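Local coordinates for cellulosome anchoring protein cohesin region (Clostridium thermocellum, PDB 4DH2) that forms the type I cohesin module of the cellulosome-anchoring protein OlpC, which binds a dockerin module and so probably anchors dockerin-bearing proteins of the cellulosome system, at residues I16-V21 with V152-K157; I34-E39 with A111-R116; L51-D56 with S132-G137; I60-V65 with Y80-K85. All coordinates share one frame; numbering follows the deposited sequence.

Contact 1. Residues I16-V21 with V152-K157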
loop_
_atom_site.group_PDB
_atom_site.type_symbol
_atom_site.label_atom_id
_atom_site.label_comp_id
_atom_site.label_asym_id
_atom_site.label_seq_id
_atom_site.Cartn_x
_atom_site.Cartn_y
_atom_site.Cartn_z
ATOM N N ILE A 16 -4.809 -16.108 -4.293
ATOM C CA ILE A 16 -3.605 -15.505 -4.790
ATOM C C ILE A 16 -3.896 -14.540 -5.949
ATOM O O ILE A 16 -4.906 -14.665 -6.650
ATOM C CB ILE A 16 -2.639 -16.657 -5.238
ATOM C CG1 ILE A 16 -1.236 -16.152 -5.492
ATOM C CG2 ILE A 16 -3.206 -17.364 -6.473
ATOM C CD1 ILE A 16 -0.154 -17.201 -5.101
ATOM N N LEU A 17 -3.021 -13.545 -6.107
ATOM C CA LEU A 17 -2.980 -12.700 -7.300
ATOM C C LEU A 17 -1.529 -12.359 -7.609
ATOM O O LEU A 17 -0.596 -12.708 -6.865
ATOM C CB LEU A 17 -3.809 -11.420 -7.135
ATOM C CG LEU A 17 -3.425 -10.548 -5.935
ATOM C CD1 LEU A 17 -2.284 -9.669 -6.236
ATOM C CD2 LEU A 17 -4.652 -9.731 -5.509
ATOM N N ASP A 18 -1.351 -11.688 -8.736
ATOM C CA ASP A 18 -0.041 -11.242 -9.163
ATOM C C ASP A 18 -0.025 -9.718 -9.184
ATOM O O ASP A 18 -1.002 -9.098 -9.620
ATOM C CB ASP A 18 0.266 -11.745 -10.575
ATOM C CG ASP A 18 0.435 -13.251 -10.624
ATOM O OD1 ASP A 18 1.533 -13.726 -10.365
ATOM O OD2 ASP A 18 -0.535 -13.935 -10.922
ATOM N N VAL A 19 1.085 -9.153 -8.717
ATOM C CA VAL A 19 1.295 -7.717 -8.742
ATOM C C VAL A 19 2.512 -7.447 -9.637
ATOM O O VAL A 19 3.587 -7.997 -9.390
ATOM C CB VAL A 19 1.557 -7.174 -7.333
ATOM C CG1 VAL A 19 1.758 -5.695 -7.361
ATOM C CG2 VAL A 19 0.411 -7.540 -6.410
ATOM N N LEU A 20 2.342 -6.594 -10.653
ATOM C CA LEU A 20 3.409 -6.334 -11.634
ATOM C C LEU A 20 3.724 -4.858 -11.770
ATOM O O LEU A 20 2.822 -4.025 -11.766
ATOM C CB LEU A 20 2.976 -6.849 -13.004
ATOM C CG LEU A 20 2.522 -8.304 -13.116
ATOM C CD1 LEU A 20 1.036 -8.420 -12.881
ATOM C CD2 LEU A 20 2.873 -8.869 -14.483
ATOM N N VAL A 21 5.011 -4.539 -11.853
ATOM C CA VAL A 21 5.414 -3.207 -12.277
ATOM C C VAL A 21 5.593 -3.294 -13.786
ATOM O O VAL A 21 6.405 -4.077 -14.261
ATOM C CB VAL A 21 6.723 -2.793 -11.626
ATOM C CG1 VAL A 21 7.172 -1.415 -12.167
ATOM C CG2 VAL A 21 6.588 -2.756 -10.125
ATOM N N VAL A 152 1.816 -12.414 -5.560
ATOM C CA VAL A 152 3.077 -12.764 -6.177
ATOM C C VAL A 152 3.644 -11.495 -6.813
ATOM O O VAL A 152 3.125 -11.019 -7.820
ATOM C CB VAL A 152 2.884 -13.811 -7.273
ATOM C CG1 VAL A 152 4.272 -14.180 -7.882
ATOM C CG2 VAL A 152 2.120 -15.035 -6.750
ATOM N N LEU A 153 4.695 -10.970 -6.228
ATOM C CA LEU A 153 5.248 -9.699 -6.671
ATOM C C LEU A 153 6.310 -9.867 -7.765
ATOM O O LEU A 153 7.229 -10.687 -7.677
ATOM C CB LEU A 153 5.883 -9.019 -5.489
ATOM C CG LEU A 153 4.975 -8.824 -4.265
ATOM C CD1 LEU A 153 5.731 -8.194 -3.139
ATOM C CD2 LEU A 153 3.754 -7.982 -4.617
ATOM N N LYS A 154 6.171 -9.081 -8.806
ATOM C CA LYS A 154 7.136 -9.065 -9.871
ATOM C C LYS A 154 7.681 -7.652 -10.012
ATOM O O LYS A 154 6.935 -6.734 -10.278
ATOM C CB LYS A 154 6.456 -9.553 -11.141
ATOM C CG LYS A 154 5.882 -10.965 -11.017
ATOM C CD LYS A 154 4.816 -11.220 -12.079
ATOM C CE LYS A 154 4.567 -12.707 -12.311
ATOM N NZ LYS A 154 3.528 -12.886 -13.372
ATOM N N GLU A 155 8.985 -7.506 -9.792
ATOM C CA GLU A 155 9.635 -6.209 -9.838
ATOM C C GLU A 155 9.646 -5.727 -11.270
ATOM O O GLU A 155 9.337 -6.488 -12.189
ATOM C CB GLU A 155 11.054 -6.314 -9.321
ATOM C CG GLU A 155 11.100 -6.562 -7.826
ATOM C CD GLU A 155 12.507 -6.686 -7.243
ATOM O OE1 GLU A 155 13.479 -6.927 -7.988
ATOM O OE2 GLU A 155 12.630 -6.571 -6.001
ATOM N N GLY A 156 10.007 -4.473 -11.457
ATOM C CA GLY A 156 10.004 -3.886 -12.785
ATOM C C GLY A 156 11.219 -3.013 -12.970
ATOM O O GLY A 156 11.964 -2.758 -12.022
ATOM N N LYS A 157 11.434 -2.544 -14.195
ATOM C CA LYS A 157 12.604 -1.726 -14.478
ATOM C C LYS A 157 12.194 -0.603 -15.398
ATOM O O LYS A 157 11.259 -0.761 -16.195
ATOM C CB LYS A 157 13.696 -2.532 -15.195
ATOM C CG LYS A 157 13.103 -3.434 -16.281
ATOM C CD LYS A 157 14.090 -3.836 -17.351
ATOM C CE LYS A 157 13.405 -4.763 -18.356
ATOM N NZ LYS A 157 14.359 -5.397 -19.285
HETATM O O HOH W 1 6.638 -6.654 -13.310
#
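V19 and L153 run alongside each other toward the interior of the sandwich, V19 CB meeting L153 CD2 at 3.6 Å, while D18, L20, V152 and K154 line the other face. There L20 and K154 also keep abreast, CG of L20 touching CD of K154 at 3.9 Å. At the outer end I16 swings its CG1 opposite the backbone N (chi1 -167°), which carries CD1 to V152 CG2 at 3.5 Å. V21 lays its CB over the backbone of G156, 3.6 Å from its CA. Parallel backbone bonds carry the pair, V152 N to L17 O, V19 N to V152 O, K154 N to V19 O and, weakly, V21 N to K154 O, as is characteristic of the cohesin jelly roll, where the first and last strands run in the same direction. The bridge from K154 NZ to D18 OD1, long at 3.7 Å and resting on one of two deposited conformers, is doubtful; D18 OD2 is bonded to N40. The union thus rests mainly on main-chain bonds and apolar packing.

Contact 2. Residues I34-E39 with A111-R116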
loop_
_atom_site.group_PDB
_atom_site.type_symbol
_atom_site.label_atom_id
_atom_site.label_comp_id
_atom_site.label_asym_id
_atom_site.label_seq_id
_atom_site.Cartn_x
_atom_site.Cartn_y
_atom_site.Cartn_z
ATOM N N ILE A 34 4.357 5.204 -14.928
ATOM C CA ILE A 34 4.628 3.783 -14.728
ATOM C C ILE A 34 3.347 3.129 -14.178
ATOM O O ILE A 34 2.929 3.426 -13.066
ATOM C CB ILE A 34 5.788 3.555 -13.731
ATOM C CG1 ILE A 34 7.088 4.192 -14.242
ATOM C CG2 ILE A 34 6.005 2.052 -13.498
ATOM C CD1 ILE A 34 8.158 4.165 -13.246
ATOM N N PRO A 35 2.707 2.266 -14.974
ATOM C CA PRO A 35 1.502 1.579 -14.523
ATOM C C PRO A 35 1.886 0.399 -13.653
ATOM O O PRO A 35 2.882 -0.274 -13.934
ATOM C CB PRO A 35 0.840 1.098 -15.819
ATOM C CG PRO A 35 1.625 1.745 -16.942
ATOM C CD PRO A 35 2.993 1.974 -16.389
ATOM N N LEU A 36 1.083 0.184 -12.618
ATOM C CA LEU A 36 1.227 -0.947 -11.708
ATOM C C LEU A 36 -0.085 -1.730 -11.803
ATOM O O LEU A 36 -1.161 -1.141 -11.751
ATOM C CB LEU A 36 1.453 -0.437 -10.277
ATOM C CG LEU A 36 2.530 0.631 -10.145
ATOM C CD1 LEU A 36 2.582 1.150 -8.721
ATOM C CD2 LEU A 36 3.892 0.110 -10.546
ATOM N N LYS A 37 0.014 -3.048 -11.962
ATOM C CA LYS A 37 -1.127 -3.870 -12.318
ATOM C C LYS A 37 -1.318 -5.003 -11.341
ATOM O O LYS A 37 -0.369 -5.448 -10.722
ATOM C CB LYS A 37 -0.932 -4.511 -13.698
ATOM C CG LYS A 37 -1.204 -3.593 -14.874
ATOM C CD LYS A 37 -1.151 -4.378 -16.182
ATOM C CE LYS A 37 -2.334 -5.329 -16.307
ATOM N NZ LYS A 37 -2.034 -6.560 -17.107
ATOM N N PHE A 38 -2.569 -5.425 -11.214
ATOM C CA PHE A 38 -2.933 -6.675 -10.593
ATOM C C PHE A 38 -3.426 -7.581 -11.701
ATOM O O PHE A 38 -4.209 -7.153 -12.568
ATOM C CB PHE A 38 -4.122 -6.521 -9.635
ATOM C CG PHE A 38 -3.847 -5.735 -8.391
ATOM C CD1 PHE A 38 -2.543 -5.493 -7.947
ATOM C CD2 PHE A 38 -4.920 -5.283 -7.621
ATOM C CE1 PHE A 38 -2.325 -4.769 -6.801
ATOM C CE2 PHE A 38 -4.698 -4.569 -6.455
ATOM C CZ PHE A 38 -3.397 -4.315 -6.052
ATOM N N GLU A 39 -2.983 -8.833 -11.672
ATOM C CA GLU A 39 -3.488 -9.855 -12.576
ATOM C C GLU A 39 -3.932 -11.063 -11.768
ATOM O O GLU A 39 -3.401 -11.314 -10.682
ATOM C CB GLU A 39 -2.406 -10.266 -13.585
ATOM C CG GLU A 39 -2.053 -9.191 -14.615
ATOM C CD GLU A 39 -0.948 -9.622 -15.579
ATOM O OE1 GLU A 39 -0.382 -10.727 -15.414
ATOM O OE2 GLU A 39 -0.639 -8.841 -16.501
ATOM N N ALA A 111 -2.628 1.398 -9.904
ATOM C CA ALA A 111 -2.088 2.731 -9.667
ATOM C C ALA A 111 -1.165 3.116 -10.803
ATOM O O ALA A 111 -0.618 2.254 -11.496
ATOM C CB ALA A 111 -1.375 2.789 -8.359
ATOM N N LYS A 112 -1.008 4.418 -11.015
ATOM C CA LYS A 112 -0.033 4.895 -11.975
ATOM C C LYS A 112 0.886 5.867 -11.254
ATOM O O LYS A 112 0.413 6.792 -10.568
ATOM C CB LYS A 112 -0.736 5.628 -13.129
ATOM C CG LYS A 112 -1.554 4.734 -14.026
ATOM C CD LYS A 112 -2.200 5.545 -15.158
ATOM C CE LYS A 112 -2.883 4.629 -16.182
ATOM N NZ LYS A 112 -4.269 4.204 -15.777
ATOM N N LEU A 113 2.192 5.690 -11.433
ATOM C CA LEU A 113 3.148 6.625 -10.891
ATOM C C LEU A 113 3.477 7.602 -12.007
ATOM O O LEU A 113 3.601 7.185 -13.145
ATOM C CB LEU A 113 4.436 5.913 -10.573
ATOM C CG LEU A 113 4.312 4.699 -9.652
ATOM C CD1 LEU A 113 5.686 4.133 -9.390
ATOM C CD2 LEU A 113 3.617 5.104 -8.383
ATOM N N THR A 114 3.622 8.879 -11.690
ATOM C CA THR A 114 4.184 9.815 -12.656
ATOM C C THR A 114 5.544 10.169 -12.117
ATOM O O THR A 114 5.655 10.721 -11.014
ATOM C CB THR A 114 3.318 11.095 -12.783
ATOM O OG1 THR A 114 1.987 10.737 -13.170
ATOM C CG2 THR A 114 3.914 12.057 -13.826
ATOM N N VAL A 115 6.597 9.861 -12.877
ATOM C CA VAL A 115 7.926 10.101 -12.401
ATOM C C VAL A 115 8.759 10.878 -13.399
ATOM O O VAL A 115 8.523 10.821 -14.609
ATOM C CB VAL A 115 8.657 8.795 -12.096
ATOM C CG1 VAL A 115 7.769 7.905 -11.224
ATOM C CG2 VAL A 115 9.088 8.073 -13.396
ATOM N N ARG A 116 9.756 11.577 -12.878
ATOM C CA ARG A 116 10.722 12.250 -13.744
ATOM C C ARG A 116 12.001 11.492 -13.679
ATOM O O ARG A 116 12.476 11.186 -12.598
ATOM C CB ARG A 116 10.992 13.673 -13.274
ATOM C CG ARG A 116 12.123 14.344 -14.065
ATOM C CD ARG A 116 12.566 15.647 -13.439
ATOM N NE ARG A 116 11.662 16.741 -13.776
ATOM C CZ ARG A 116 11.150 17.598 -12.902
ATOM N NH1 ARG A 116 11.443 17.512 -11.612
ATOM N NH2 ARG A 116 10.337 18.551 -13.323
#
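A111 and L36 form one hydrogen-bonded pair of an antiparallel ladder in the cohesin jelly roll, where strands 31-39 and 108-117 are neighbours in one layer of the beta sandwich. A111 O receives L36 N at 2.9 Å, whereas the return bond from A111 N to L36 O is weak at 3.5 Å. The methyl of A111 faces the interior beside L36, whose CD1 stands 4.3 Å from A111 CB. K112 comes next, opposite P35 in the non-hydrogen-bonded position, and both turn to the outer face. Its CA-H makes a bent contact with I34 O, 3.5 Å from K112 CA. L113 brings the ladder back to a bonded pair: its N donates to I34 O at 2.9 Å, almost straight (173°), and its O accepts from I34 N at 2.8 Å. The side chain of L113 enters the core, its CG 4.1 Å from CD1 of L36, which it crosses at about a right angle. I89 and F91 of the facing layer pack on it from across the sandwich. V115 again points inward. With CG1 turned opposite the carbonyl carbon (chi1 -50°), CG2 is left flanked by N and C, and this methyl meets I34 CD1 at 4.0 Å, the two side chains again crossing nearly perpendicularly.

Contact 3. Residues L51-D56 with S132-G137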
loop_
_atom_site.group_PDB
_atom_site.type_symbol
_atom_site.label_atom_id
_atom_site.label_comp_id
_atom_site.label_asym_id
_atom_site.label_seq_id
_atom_site.Cartn_x
_atom_site.Cartn_y
_atom_site.Cartn_z
ATOM N N LEU A 51 0.609 -2.011 0.287
ATOM C CA LEU A 51 1.728 -2.434 -0.562
ATOM C C LEU A 51 2.754 -1.293 -0.582
ATOM O O LEU A 51 2.343 -0.125 -0.646
ATOM C CB LEU A 51 1.171 -2.682 -1.978
ATOM C CG LEU A 51 2.090 -3.039 -3.134
ATOM C CD1 LEU A 51 2.878 -4.237 -2.767
ATOM C CD2 LEU A 51 1.213 -3.341 -4.314
ATOM N N SER A 52 4.049 -1.620 -0.516
ATOM C CA SER A 52 5.143 -0.628 -0.652
ATOM C C SER A 52 5.987 -0.935 -1.878
ATOM O O SER A 52 6.279 -2.132 -2.175
ATOM C CB SER A 52 6.110 -0.706 0.554
ATOM O OG SER A 52 5.481 -0.252 1.731
ATOM N N LEU A 53 6.433 0.133 -2.528
ATOM C CA LEU A 53 7.424 0.062 -3.603
ATOM C C LEU A 53 8.592 0.948 -3.257
ATOM O O LEU A 53 8.430 1.965 -2.570
ATOM C CB LEU A 53 6.817 0.616 -4.897
ATOM C CG LEU A 53 5.644 -0.085 -5.545
ATOM C CD1 LEU A 53 5.297 0.668 -6.825
ATOM C CD2 LEU A 53 5.972 -1.515 -5.844
ATOM N N TYR A 54 9.773 0.604 -3.771
ATOM C CA TYR A 54 10.928 1.458 -3.605
ATOM C C TYR A 54 11.455 1.827 -4.973
ATOM O O TYR A 54 11.341 1.039 -5.914
ATOM C CB TYR A 54 12.026 0.725 -2.892
ATOM C CG TYR A 54 11.677 0.388 -1.483
ATOM C CD1 TYR A 54 11.867 1.311 -0.475
ATOM C CD2 TYR A 54 11.114 -0.839 -1.175
ATOM C CE1 TYR A 54 11.552 1.008 0.831
ATOM C CE2 TYR A 54 10.806 -1.156 0.130
ATOM C CZ TYR A 54 11.023 -0.219 1.120
ATOM O OH TYR A 54 10.711 -0.521 2.429
ATOM N N TYR A 55 12.021 3.020 -5.044
ATOM C CA TYR A 55 12.696 3.523 -6.242
ATOM C C TYR A 55 14.041 4.122 -5.872
ATOM O O TYR A 55 14.309 4.420 -4.703
ATOM C CB TYR A 55 11.817 4.573 -6.930
ATOM C CG TYR A 55 11.472 5.783 -6.069
ATOM C CD1 TYR A 55 12.217 6.936 -6.151
ATOM C CD2 TYR A 55 10.394 5.764 -5.167
ATOM C CE1 TYR A 55 11.929 8.035 -5.380
ATOM C CE2 TYR A 55 10.099 6.881 -4.372
ATOM C CZ TYR A 55 10.882 8.009 -4.479
ATOM O OH TYR A 55 10.629 9.145 -3.726
ATOM N N ASP A 56 14.908 4.278 -6.871
ATOM C CA ASP A 56 16.214 4.870 -6.648
ATOM C C ASP A 56 16.096 6.364 -6.873
ATOM O O ASP A 56 15.888 6.831 -7.999
ATOM C CB ASP A 56 17.237 4.260 -7.598
ATOM C CG ASP A 56 18.615 4.863 -7.420
ATOM O OD1 ASP A 56 18.771 5.712 -6.510
ATOM O OD2 ASP A 56 19.529 4.515 -8.202
ATOM N N SER A 132 16.828 1.229 -14.177
ATOM C CA SER A 132 16.569 1.554 -12.787
ATOM C C SER A 132 15.445 0.653 -12.279
ATOM O O SER A 132 14.399 0.543 -12.901
ATOM C CB SER A 132 16.185 3.010 -12.609
ATOM O OG SER A 132 16.280 3.372 -11.248
ATOM N N LEU A 133 15.685 0.013 -11.151
ATOM C CA LEU A 133 14.802 -1.033 -10.637
ATOM C C LEU A 133 13.738 -0.449 -9.725
ATOM O O LEU A 133 14.017 0.454 -8.945
ATOM C CB LEU A 133 15.697 -1.999 -9.838
ATOM C CG LEU A 133 15.295 -3.438 -9.563
ATOM C CD1 LEU A 133 15.128 -4.213 -10.842
ATOM C CD2 LEU A 133 16.384 -4.067 -8.682
ATOM N N ILE A 134 12.528 -0.989 -9.810
ATOM C CA ILE A 134 11.469 -0.615 -8.898
ATOM C C ILE A 134 11.156 -1.888 -8.121
ATOM O O ILE A 134 10.773 -2.901 -8.711
ATOM C CB ILE A 134 10.267 -0.096 -9.659
ATOM C CG1 ILE A 134 10.604 1.284 -10.249
ATOM C CG2 ILE A 134 9.054 0.047 -8.717
ATOM C CD1 ILE A 134 9.664 1.712 -11.277
ATOM N N THR A 135 11.354 -1.836 -6.806
ATOM C CA THR A 135 11.271 -3.033 -5.996
ATOM C C THR A 135 10.091 -2.954 -5.049
ATOM O O THR A 135 9.406 -1.938 -4.977
ATOM C CB THR A 135 12.511 -3.230 -5.164
ATOM O OG1 THR A 135 12.685 -2.116 -4.292
ATOM C CG2 THR A 135 13.740 -3.313 -6.064
ATOM N N PHE A 136 9.875 -4.025 -4.302
ATOM C CA PHE A 136 8.755 -4.059 -3.366
ATOM C C PHE A 136 9.201 -4.204 -1.961
ATOM O O PHE A 136 10.236 -4.803 -1.694
ATOM C CB PHE A 136 7.899 -5.263 -3.635
ATOM C CG PHE A 136 7.146 -5.175 -4.873
ATOM C CD1 PHE A 136 5.984 -4.453 -4.934
ATOM C CD2 PHE A 136 7.591 -5.817 -6.009
ATOM C CE1 PHE A 136 5.285 -4.357 -6.093
ATOM C CE2 PHE A 136 6.885 -5.709 -7.170
ATOM C CZ PHE A 136 5.742 -5.002 -7.217
ATOM N N GLY A 137 8.378 -3.701 -1.053
ATOM C CA GLY A 137 8.496 -4.054 0.342
ATOM C C GLY A 137 7.369 -4.980 0.780
ATOM O O GLY A 137 6.924 -5.907 0.075
HETATM O O HOH W 2 14.271 3.128 -9.383
#
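Y54 and T135 face each other as a hydrogen-bonded antiparallel pair, Y54 N giving its hydrogen to T135 O at 2.8 Å and T135 N returning one to Y54 O at 3.0 Å. Toward the other end G137 N donates to S52 O at 2.9 Å. CA-H groups supplement these bonds: L53 CA lies 3.1 Å from T135 O, which thus has a CA-H contact besides its hydrogen bond from Y54 N, and F136 CA approaches S52 O in the same way. These strands, 48-54 and 129-142, belong to the layer of the cohesin jelly roll that faces the dockerin, and S52 packs against H66 of the dockerin chain, while its OG is bonded to E138 and E88. Among the side chains, those of L51, L53, I134 and F136 fill the interior, L51 CD1 touching F136 CD1 at 3.8 Å. On the outer face the Y54 ring lies alongside the strand, its edge turned to the carbonyl carbon of F136 and its CE2 3.7 Å from G137 CA. The first torsion of T135 (chi1 60°) tucks OG1 back above its own main chain, which sets it 3.2 Å from Y54 CB. A water joins the segments beyond the Y54-T135 pair: it accepts from D56 N, donates to L133 O at 2.7 Å and is also bonded to S132 OG.

Contact 4. Residues I60-V65 with Y80-K85. With SO4 (sulfate ion), chain F.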
loop_
_atom_site.group_PDB
_atom_site.type_symbol
_atom_site.label_atom_id
_atom_site.label_comp_id
_atom_site.label_asym_id
_atom_site.label_seq_id
_atom_site.Cartn_x
_atom_site.Cartn_y
_atom_site.Cartn_z
ATOM N N ILE A 60 15.248 8.610 -10.103
ATOM C CA ILE A 60 13.830 8.829 -10.242
ATOM C C ILE A 60 13.288 9.767 -9.191
ATOM O O ILE A 60 13.623 9.668 -8.010
ATOM C CB ILE A 60 13.086 7.498 -10.099
ATOM C CG1 ILE A 60 13.354 6.616 -11.314
ATOM C CG2 ILE A 60 11.589 7.739 -9.953
ATOM C CD1 ILE A 60 12.467 5.367 -11.349
ATOM N N GLU A 61 12.447 10.681 -9.650
ATOM C CA GLU A 61 11.658 11.550 -8.797
ATOM C C GLU A 61 10.167 11.263 -8.992
ATOM O O GLU A 61 9.638 11.337 -10.108
ATOM C CB GLU A 61 11.964 13.016 -9.148
ATOM C CG GLU A 61 11.229 14.007 -8.286
ATOM C CD GLU A 61 11.536 15.452 -8.640
ATOM O OE1 GLU A 61 12.289 15.694 -9.614
ATOM O OE2 GLU A 61 11.022 16.340 -7.927
ATOM N N VAL A 62 9.467 10.934 -7.909
ATOM C CA VAL A 62 8.049 10.671 -8.039
ATOM C C VAL A 62 7.307 11.969 -7.854
ATOM O O VAL A 62 7.434 12.642 -6.826
ATOM C CB VAL A 62 7.557 9.604 -7.029
ATOM C CG1 VAL A 62 6.052 9.335 -7.241
ATOM C CG2 VAL A 62 8.368 8.337 -7.193
ATOM N N LEU A 63 6.532 12.333 -8.867
ATOM C CA LEU A 63 5.821 13.598 -8.854
ATOM C C LEU A 63 4.334 13.456 -8.524
ATOM O O LEU A 63 3.689 14.414 -8.089
ATOM C CB LEU A 63 5.937 14.262 -10.219
ATOM C CG LEU A 63 7.374 14.513 -10.675
ATOM C CD1 LEU A 63 7.408 15.285 -12.005
ATOM C CD2 LEU A 63 8.184 15.254 -9.613
ATOM N N LYS A 64 3.787 12.276 -8.783
ATOM C CA LYS A 64 2.348 12.030 -8.584
ATOM C C LYS A 64 2.085 10.544 -8.469
ATOM O O LYS A 64 2.756 9.718 -9.113
ATOM C CB LYS A 64 1.570 12.564 -9.790
ATOM C CG LYS A 64 0.087 12.723 -9.617
ATOM C CD LYS A 64 -0.550 13.304 -10.872
ATOM C CE LYS A 64 -2.045 13.481 -10.696
ATOM N NZ LYS A 64 -2.684 14.120 -11.881
ATOM N N VAL A 65 1.085 10.197 -7.660
ATOM C CA VAL A 65 0.568 8.849 -7.629
ATOM C C VAL A 65 -0.939 8.931 -7.789
ATOM O O VAL A 65 -1.588 9.703 -7.080
ATOM C CB VAL A 65 0.888 8.200 -6.289
ATOM C CG1 VAL A 65 0.441 6.752 -6.301
ATOM C CG2 VAL A 65 2.381 8.337 -5.982
ATOM N N TYR A 80 -2.285 7.031 -0.686
ATOM C CA TYR A 80 -0.872 6.699 -0.812
ATOM C C TYR A 80 -0.066 7.708 -0.035
ATOM O O TYR A 80 -0.547 8.792 0.275
ATOM C CB TYR A 80 -0.451 6.742 -2.270
ATOM C CG TYR A 80 -0.302 8.152 -2.775
ATOM C CD1 TYR A 80 0.933 8.804 -2.714
ATOM C CD2 TYR A 80 -1.401 8.847 -3.274
ATOM C CE1 TYR A 80 1.064 10.113 -3.158
ATOM C CE2 TYR A 80 -1.269 10.171 -3.724
ATOM C CZ TYR A 80 -0.039 10.784 -3.657
ATOM O OH TYR A 80 0.086 12.092 -4.093
ATOM N N ASN A 81 1.175 7.355 0.244
ATOM C CA ASN A 81 2.110 8.251 0.870
ATOM C C ASN A 81 3.514 7.973 0.344
ATOM O O ASN A 81 3.948 6.815 0.262
ATOM C CB ASN A 81 2.137 8.027 2.372
ATOM C CG ASN A 81 3.124 8.946 3.044
ATOM O OD1 ASN A 81 3.020 10.167 2.909
ATOM N ND2 ASN A 81 4.073 8.383 3.744
ATOM N N ILE A 82 4.234 9.025 -0.000
ATOM C CA ILE A 82 5.631 8.864 -0.387
ATOM C C ILE A 82 6.496 9.189 0.813
ATOM O O ILE A 82 6.444 10.311 1.336
ATOM C CB ILE A 82 5.978 9.779 -1.550
ATOM C CG1 ILE A 82 5.068 9.452 -2.724
ATOM C CG2 ILE A 82 7.463 9.618 -1.945
ATOM C CD1 ILE A 82 5.141 10.446 -3.837
ATOM N N VAL A 83 7.257 8.192 1.258
ATOM C CA VAL A 83 8.231 8.374 2.311
ATOM C C VAL A 83 9.532 8.800 1.639
ATOM O O VAL A 83 10.356 7.969 1.286
ATOM C CB VAL A 83 8.445 7.102 3.136
ATOM C CG1 VAL A 83 9.322 7.389 4.323
ATOM C CG2 VAL A 83 7.090 6.530 3.609
ATOM N N TYR A 84 9.692 10.107 1.468
ATOM C CA TYR A 84 10.822 10.652 0.721
ATOM C C TYR A 84 12.172 10.195 1.265
ATOM O O TYR A 84 13.069 9.844 0.488
ATOM C CB TYR A 84 10.716 12.172 0.675
ATOM C CG TYR A 84 9.576 12.617 -0.181
ATOM C CD1 TYR A 84 9.685 12.602 -1.566
ATOM C CD2 TYR A 84 8.368 13.019 0.381
ATOM C CE1 TYR A 84 8.628 12.993 -2.368
ATOM C CE2 TYR A 84 7.304 13.410 -0.410
ATOM C CZ TYR A 84 7.443 13.397 -1.792
ATOM O OH TYR A 84 6.406 13.797 -2.607
ATOM N N LYS A 85 12.310 10.140 2.588
ATOM C CA LYS A 85 13.582 9.733 3.182
ATOM C C LYS A 85 13.993 8.314 2.809
ATOM O O LYS A 85 15.187 7.979 2.795
ATOM C CB LYS A 85 13.536 9.891 4.701
ATOM C CG LYS A 85 14.763 9.323 5.404
ATOM C CD LYS A 85 14.840 9.722 6.879
ATOM C CE LYS A 85 16.250 9.505 7.429
ATOM N NZ LYS A 85 16.299 9.622 8.915
HETATM S S SO4 F . 9.359 11.944 4.577
HETATM O O1 SO4 F . 10.252 12.987 4.074
HETATM O O2 SO4 F . 8.899 12.277 5.922
HETATM O O3 SO4 F . 8.182 11.863 3.705
HETATM O O4 SO4 F . 10.111 10.698 4.653
HETATM O O HOH W 3 5.783 14.063 -4.942
#
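V62 O accepts a hydrogen bond of 2.9 Å from a water that also lies in the plane of the Y84 ring, at its edge beside the hydroxyl. That water is modelled so close to Y84 OH that this half of the bridge is doubtful. No direct hydrogen bond joins the two segments, so packing does the rest. V65 sits over one face of the Y80 ring in a CH-pi contact, its CB 3.5 Å from the centroid and 6° off the normal, with CG2 against Y80 CE1 at 3.6 Å. A first torsion of 75° brings the ring there, folded over its own backbone. Within this chain strands 60-67 and 78-83 are the edge strands of the sheet that folds into the cohesin jelly roll; the axes of segments 60-65 and 80-83 run antiparallel and approach to 8.6 Å, so side chains rather than a ladder close this edge. I82 extends its CD1 to V62 CG1 at 3.7 Å and V65 CG2 at 4.1 Å, while its CG2 covers the centre of one face of the Y84 ring. L63 and K64 both face T114 in a classic beta bulge. On the outer side, N81 ND2 is hydrogen-bonded to L65 of the dockerin chain. Past the strand a sulfate, probably from the crystallisation liquor, takes K85 N on O4 at 3.1 Å and, weakly, Y84 N on O3.

Overall arrangement
From the N terminus, 16-21 waits for 152-157, so contact 1 closes the longest loop and encloses the other three. Next, 34-39 pairs with 111-116 in contact 2, and 51-56 with 132-137 in contact 3; these two cross, because their segments alternate along the chain. Contact 4, between 60-65 and 80-85, closes a short loop lying within both. Contacts 1 and 2 share a layer through bonds such as L20 N to K37 O, and segment 60-65 of contact 4 extends it, L63 N bonding to T114 O. G156 O to I134 N links contacts 1 and 3, while L36 on L53 and Y55 on V62 join contact 3 to contacts 2 and 4 across the sandwich.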